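Local coordinates for outer membrane protein YopM (Yersinia pestis, PDB 1JL5) that probably acts as a secreted leucine-rich repeat effector, altering host cell physiology and promoting bacterial survival in host tissues, at residues R265-T270 with S285-S290; I226-P231 with L248-P253. All coordinates share one frame; numbering follows the deposited sequence.

Both contacts join the loops that follow the short parallel strands of successive leucine-rich repeats: repeats 8 and 9 in contact 2, repeats 10 and 11 in contact 1. Their centres lie about 12 Å apart, and residues 248-253 meet 265-270 directly. Tyr268 N and Leu249 O are 2.5 Å apart, a probable hydrogen bond, and Asn267 OD1 is 3.1 Å from Leu249 N, probably another. The asparagine bond recurs one repeat earlier, from Leu227 N to Asn247 OD1, as in an asparagine ladder. Contact 1 holds the calcium ligand Asp266; the side chain of Leu248, in contact 2, is about 8 Å from the side chain of Asp266. Both contacts touch the second subunit.

Contact 1 (R265-T270 with S285-S290); sequences RDNYLT and SENIFS. With CA (calcium ion), chain B; CA (calcium ion), chain C.
Asp266 N donates to Ser285 O over 2.7 Å with an N-H...O angle of 164°, joining the loops of repeats 10 and 11 of the leucine-rich repeat solenoid. Alongside it, the Arg265 chain runs extended from CG to NE and brings NH1 to 2.7 Å from Ser285 OG. That hydroxyl lies close to the guanidinium plane and is also hydrogen-bonded to Asp283. Glu286 approaches over a guanidinium face, its carboxylate turned 86° from the guanidinium plane; the salt bridge is too short in the model for its exact length to be trusted. The Asp266 carboxylate bridges two calcium ions, OD2 binding one at 2.0 Å and OD1 the other at 2.2 Å. Asn246 of the same chain and Asn326 of the second subunit join it on the first ion, Asn307 and Glu308 of that subunit on the second, so metal links the two subunits here. Glu286 belongs to the second shell: a water on the latter ion donates to its OE1. Further along, Ile288 N donates to Leu269 O at 2.7 Å, and Asn287 OD1 accepts from Leu269 N, although that oxygen is crowded in the model. Asn287 ND2 turns to Val264 O and Val284 O. Outward from these bonds, Ile288 reaches over Tyr268, whose OH is hydrogen-bonded to Ile288 O of the second subunit. Extended at chi2, Ile288 carries CD1 to 3.5 Å from the Tyr268 ring centroid, a CH-pi contact 12° off the normal. On the buried side, Phe289 CZ rests 3.6 Å from Leu269 CB, while Leu269 O lies over the ring face near its rim.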
# COMPACT_ATOMS: atom_id res chain seq x y z
N ARG A 265 4.76 19.05 -8.65
CA ARG A 265 4.03 18.35 -7.62
C ARG A 265 4.56 18.79 -6.28
O ARG A 265 5.76 18.97 -6.09
CB ARG A 265 4.20 16.84 -7.78
CG ARG A 265 3.72 16.03 -6.59
CD ARG A 265 3.91 14.56 -6.88
NE ARG A 265 3.74 13.70 -5.72
CZ ARG A 265 2.56 13.39 -5.18
NH1 ARG A 265 1.43 13.86 -5.70
NH2 ARG A 265 2.52 12.59 -4.12
N ASP A 266 3.64 18.98 -5.35
CA ASP A 266 3.98 19.37 -4.01
C ASP A 266 4.80 20.63 -3.94
O ASP A 266 6.02 20.61 -3.72
CB ASP A 266 4.71 18.25 -3.29
CG ASP A 266 4.73 18.48 -1.80
OD1 ASP A 266 4.32 19.58 -1.38
OD2 ASP A 266 5.16 17.58 -1.06
N ASN A 267 4.12 21.73 -4.16
CA ASN A 267 4.72 23.04 -4.06
C ASN A 267 3.60 23.86 -3.50
O ASN A 267 2.61 23.31 -3.03
CB ASN A 267 5.19 23.53 -5.42
CG ASN A 267 6.57 23.03 -5.75
OD1 ASN A 267 7.55 23.42 -5.10
ND2 ASN A 267 6.67 22.13 -6.73
N TYR A 268 3.72 25.17 -3.55
CA TYR A 268 2.68 25.98 -2.97
C TYR A 268 2.00 26.78 -4.05
O TYR A 268 1.71 27.95 -3.86
CB TYR A 268 3.30 26.90 -1.93
CG TYR A 268 2.35 27.27 -0.84
CD1 TYR A 268 1.88 26.31 0.05
CD2 TYR A 268 1.94 28.59 -0.67
CE1 TYR A 268 1.03 26.65 1.09
CE2 TYR A 268 1.09 28.94 0.37
CZ TYR A 268 0.64 27.97 1.24
OH TYR A 268 -0.20 28.32 2.26
N LEU A 269 1.75 26.13 -5.17
CA LEU A 269 1.14 26.80 -6.29
C LEU A 269 -0.36 26.90 -6.20
O LEU A 269 -1.06 25.93 -5.94
CB LEU A 269 1.51 26.09 -7.59
CG LEU A 269 3.01 26.01 -7.85
CD1 LEU A 269 3.25 25.21 -9.11
CD2 LEU A 269 3.59 27.42 -7.98
N THR A 270 -0.85 28.11 -6.41
CA THR A 270 -2.28 28.37 -6.38
C THR A 270 -2.66 28.66 -7.82
O THR A 270 -3.81 28.55 -8.23
CB THR A 270 -2.59 29.60 -5.53
OG1 THR A 270 -4.01 29.75 -5.42
CG2 THR A 270 -2.01 30.85 -6.18
N SER A 285 -0.01 18.26 -8.78
CA SER A 285 -0.60 17.61 -7.62
C SER A 285 0.07 18.17 -6.39
O SER A 285 1.19 18.68 -6.44
CB SER A 285 -0.38 16.10 -7.69
OG SER A 285 0.99 15.79 -7.56
N GLU A 286 -0.63 18.07 -5.27
CA GLU A 286 -0.11 18.56 -4.01
C GLU A 286 0.34 19.99 -4.03
O GLU A 286 1.42 20.33 -3.56
CB GLU A 286 1.04 17.69 -3.53
CG GLU A 286 0.58 16.40 -2.90
CD GLU A 286 1.73 15.64 -2.31
OE1 GLU A 286 2.41 16.18 -1.42
OE2 GLU A 286 1.96 14.50 -2.74
N ASN A 287 -0.47 20.83 -4.62
CA ASN A 287 -0.18 22.24 -4.60
C ASN A 287 -1.40 22.79 -3.92
O ASN A 287 -2.08 22.06 -3.21
CB ASN A 287 0.03 22.77 -6.00
CG ASN A 287 1.46 22.62 -6.43
OD1 ASN A 287 2.31 23.43 -6.06
ND2 ASN A 287 1.76 21.56 -7.16
N ILE A 288 -1.70 24.05 -4.13
CA ILE A 288 -2.86 24.57 -3.45
C ILE A 288 -3.83 25.19 -4.42
O ILE A 288 -4.38 26.26 -4.20
CB ILE A 288 -2.43 25.56 -2.36
CG1 ILE A 288 -1.66 26.74 -2.96
CG2 ILE A 288 -1.52 24.85 -1.38
CD1 ILE A 288 -1.31 27.81 -1.93
N PHE A 289 -4.02 24.48 -5.52
CA PHE A 289 -4.95 24.91 -6.54
C PHE A 289 -6.35 24.68 -6.02
O PHE A 289 -6.66 23.61 -5.52
CB PHE A 289 -4.74 24.10 -7.81
CG PHE A 289 -3.48 24.45 -8.53
CD1 PHE A 289 -3.43 25.57 -9.35
CD2 PHE A 289 -2.34 23.68 -8.36
CE1 PHE A 289 -2.25 25.92 -9.99
CE2 PHE A 289 -1.15 24.03 -8.98
CZ PHE A 289 -1.11 25.15 -9.80
N SER A 290 -7.18 25.71 -6.11
CA SER A 290 -8.56 25.59 -5.68
C SER A 290 -9.33 25.19 -6.93
O SER A 290 -10.52 24.87 -6.90
CB SER A 290 -9.06 26.92 -5.12
OG SER A 290 -8.80 27.96 -6.03
CA CA B . 6.32 15.92 -0.99
CA CA C . 3.14 20.30 0.39
O HOH W 1 4.77 18.80 1.22
O HOH W 2 1.98 21.71 -1.30
O HOH W 3 -6.02 27.84 -7.40
O HOH W 4 -7.00 29.79 -4.06
O HOH W 5 4.72 15.01 -2.20
O HOH W 6 1.90 18.41 -0.07
O HOH W 7 7.41 13.99 -1.05
O HOH W 8 7.53 16.91 0.73

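Contact 2 (I226-P231 with L248-P253); sequences ILEELP and LLKTLP
Leu230 meets Leu249, Leu252 and Pro253 in the tightly packed half of this contact between two turns of a leucine-rich repeat solenoid. Leu230 and Leu249 cross at about a right angle, CG of the former 3.7 Å from CD1 of the latter. The Leu252 side chain instead lies alongside, pointing the same way as Leu230, and its CD2 comes within 3.8 Å of Leu230 CD1. The Pro253 ring packs against the base of the same side chain, its CD 3.6 Å from Leu230 CB. At the start of the loops, Leu248 N donates to Leu227 O at 2.7 Å, and Leu248 CD1 touches Ile226 CB. Along the loops the spacing of CA atoms widens from 4.7 Å between Glu228 and Leu248 to 6.5 Å between Leu230 and Leu252, whose side chains fill the gap. The polar side, with partly exposed Glu228 and Lys250, is looser: two waters bridge the backbones, one joining Glu228 O to Lys250 N, the other Leu230 N to Thr251 O. Lys250, bent at chi2 (76°), folds its amine back across this side. NZ donates to Glu228 O at 2.8 Å, in the carbonyl plane on a lone pair, and forms a salt bridge with Glu228 OE1, which it meets from above the carboxylate plane. Arg310 of the second subunit also bridges to OE1, so OE1 is shared by two cations, one from each subunit. The two loop segments run nearly parallel, 9° apart, as expected of stacked repeats: the first follows strand 219-221, and the second connects strand 241-243 to 261-263, with no helix in either connection.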
# COMPACT_ATOMS: atom_id res chain seq x y z
N ILE A 226 14.95 22.83 -2.25
CA ILE A 226 14.25 23.79 -1.43
C ILE A 226 14.22 25.06 -2.24
O ILE A 226 14.53 26.14 -1.75
CB ILE A 226 14.96 23.97 -0.07
CG1 ILE A 226 16.46 24.11 -0.26
CG2 ILE A 226 14.66 22.76 0.81
CD1 ILE A 226 17.24 24.14 1.05
N LEU A 227 13.87 24.89 -3.50
CA LEU A 227 13.77 25.99 -4.43
C LEU A 227 12.62 26.89 -4.05
O LEU A 227 11.47 26.47 -4.02
CB LEU A 227 13.56 25.46 -5.85
CG LEU A 227 14.73 24.62 -6.38
CD1 LEU A 227 14.40 24.10 -7.76
CD2 LEU A 227 15.99 25.47 -6.40
N GLU A 228 12.96 28.14 -3.73
CA GLU A 228 11.99 29.15 -3.35
C GLU A 228 11.31 29.58 -4.62
O GLU A 228 10.16 30.00 -4.63
CB GLU A 228 12.69 30.36 -2.75
CG GLU A 228 13.59 30.08 -1.55
CD GLU A 228 12.81 29.70 -0.32
OE1 GLU A 228 11.76 30.34 -0.07
OE2 GLU A 228 13.25 28.79 0.41
N GLU A 229 12.06 29.48 -5.71
CA GLU A 229 11.56 29.88 -7.01
C GLU A 229 12.41 29.21 -8.07
O GLU A 229 13.49 28.70 -7.79
CB GLU A 229 11.66 31.39 -7.18
CG GLU A 229 13.07 31.90 -6.96
CD GLU A 229 13.20 33.40 -7.16
OE1 GLU A 229 12.34 34.15 -6.66
OE2 GLU A 229 14.18 33.81 -7.82
N LEU A 230 11.90 29.22 -9.29
CA LEU A 230 12.61 28.65 -10.41
C LEU A 230 13.27 29.83 -11.09
O LEU A 230 12.80 30.96 -10.99
CB LEU A 230 11.64 27.97 -11.36
CG LEU A 230 10.98 26.70 -10.81
CD1 LEU A 230 10.06 26.10 -11.87
CD2 LEU A 230 12.06 25.71 -10.41
N PRO A 231 14.40 29.61 -11.78
CA PRO A 231 15.01 30.75 -12.44
C PRO A 231 14.14 31.11 -13.63
O PRO A 231 13.14 30.44 -13.89
CB PRO A 231 16.37 30.21 -12.86
CG PRO A 231 16.05 28.78 -13.18
CD PRO A 231 15.17 28.38 -12.02
N LEU A 248 9.81 24.68 -2.80
CA LEU A 248 9.11 25.70 -2.04
C LEU A 248 8.59 26.75 -3.00
O LEU A 248 8.62 27.94 -2.71
CB LEU A 248 10.08 26.32 -1.04
CG LEU A 248 10.60 25.29 -0.04
CD1 LEU A 248 11.73 25.88 0.78
CD2 LEU A 248 9.46 24.84 0.84
N LEU A 249 8.11 26.29 -4.14
CA LEU A 249 7.58 27.19 -5.15
C LEU A 249 6.21 27.70 -4.78
O LEU A 249 5.33 26.93 -4.40
CB LEU A 249 7.52 26.48 -6.49
CG LEU A 249 8.84 25.91 -7.00
CD1 LEU A 249 8.61 25.25 -8.36
CD2 LEU A 249 9.88 27.02 -7.09
N LYS A 250 6.03 29.01 -4.88
CA LYS A 250 4.74 29.65 -4.59
C LYS A 250 4.17 30.04 -5.94
O LYS A 250 2.96 30.22 -6.10
CB LYS A 250 4.93 30.91 -3.74
CG LYS A 250 5.75 30.74 -2.48
CD LYS A 250 7.23 30.64 -2.82
CE LYS A 250 8.08 30.52 -1.57
NZ LYS A 250 9.51 30.31 -1.92
N THR A 251 5.06 30.20 -6.91
CA THR A 251 4.67 30.56 -8.25
C THR A 251 5.71 30.00 -9.19
O THR A 251 6.81 29.64 -8.78
CB THR A 251 4.64 32.10 -8.47
OG1 THR A 251 5.97 32.61 -8.30
CG2 THR A 251 3.71 32.77 -7.49
N LEU A 252 5.35 29.95 -10.46
CA LEU A 252 6.27 29.47 -11.46
C LEU A 252 6.54 30.67 -12.32
O LEU A 252 5.68 31.54 -12.48
CB LEU A 252 5.62 28.38 -12.30
CG LEU A 252 5.20 27.13 -11.55
CD1 LEU A 252 4.69 26.10 -12.55
CD2 LEU A 252 6.40 26.58 -10.78
N PRO A 253 7.75 30.76 -12.87
CA PRO A 253 8.07 31.90 -13.72
C PRO A 253 7.31 31.63 -15.00
O PRO A 253 6.64 30.60 -15.13
CB PRO A 253 9.57 31.76 -13.95
CG PRO A 253 10.04 30.92 -12.79
CD PRO A 253 8.94 29.93 -12.63
O HOH W 9 8.15 30.55 -5.98
O HOH W 10 9.34 30.10 -9.40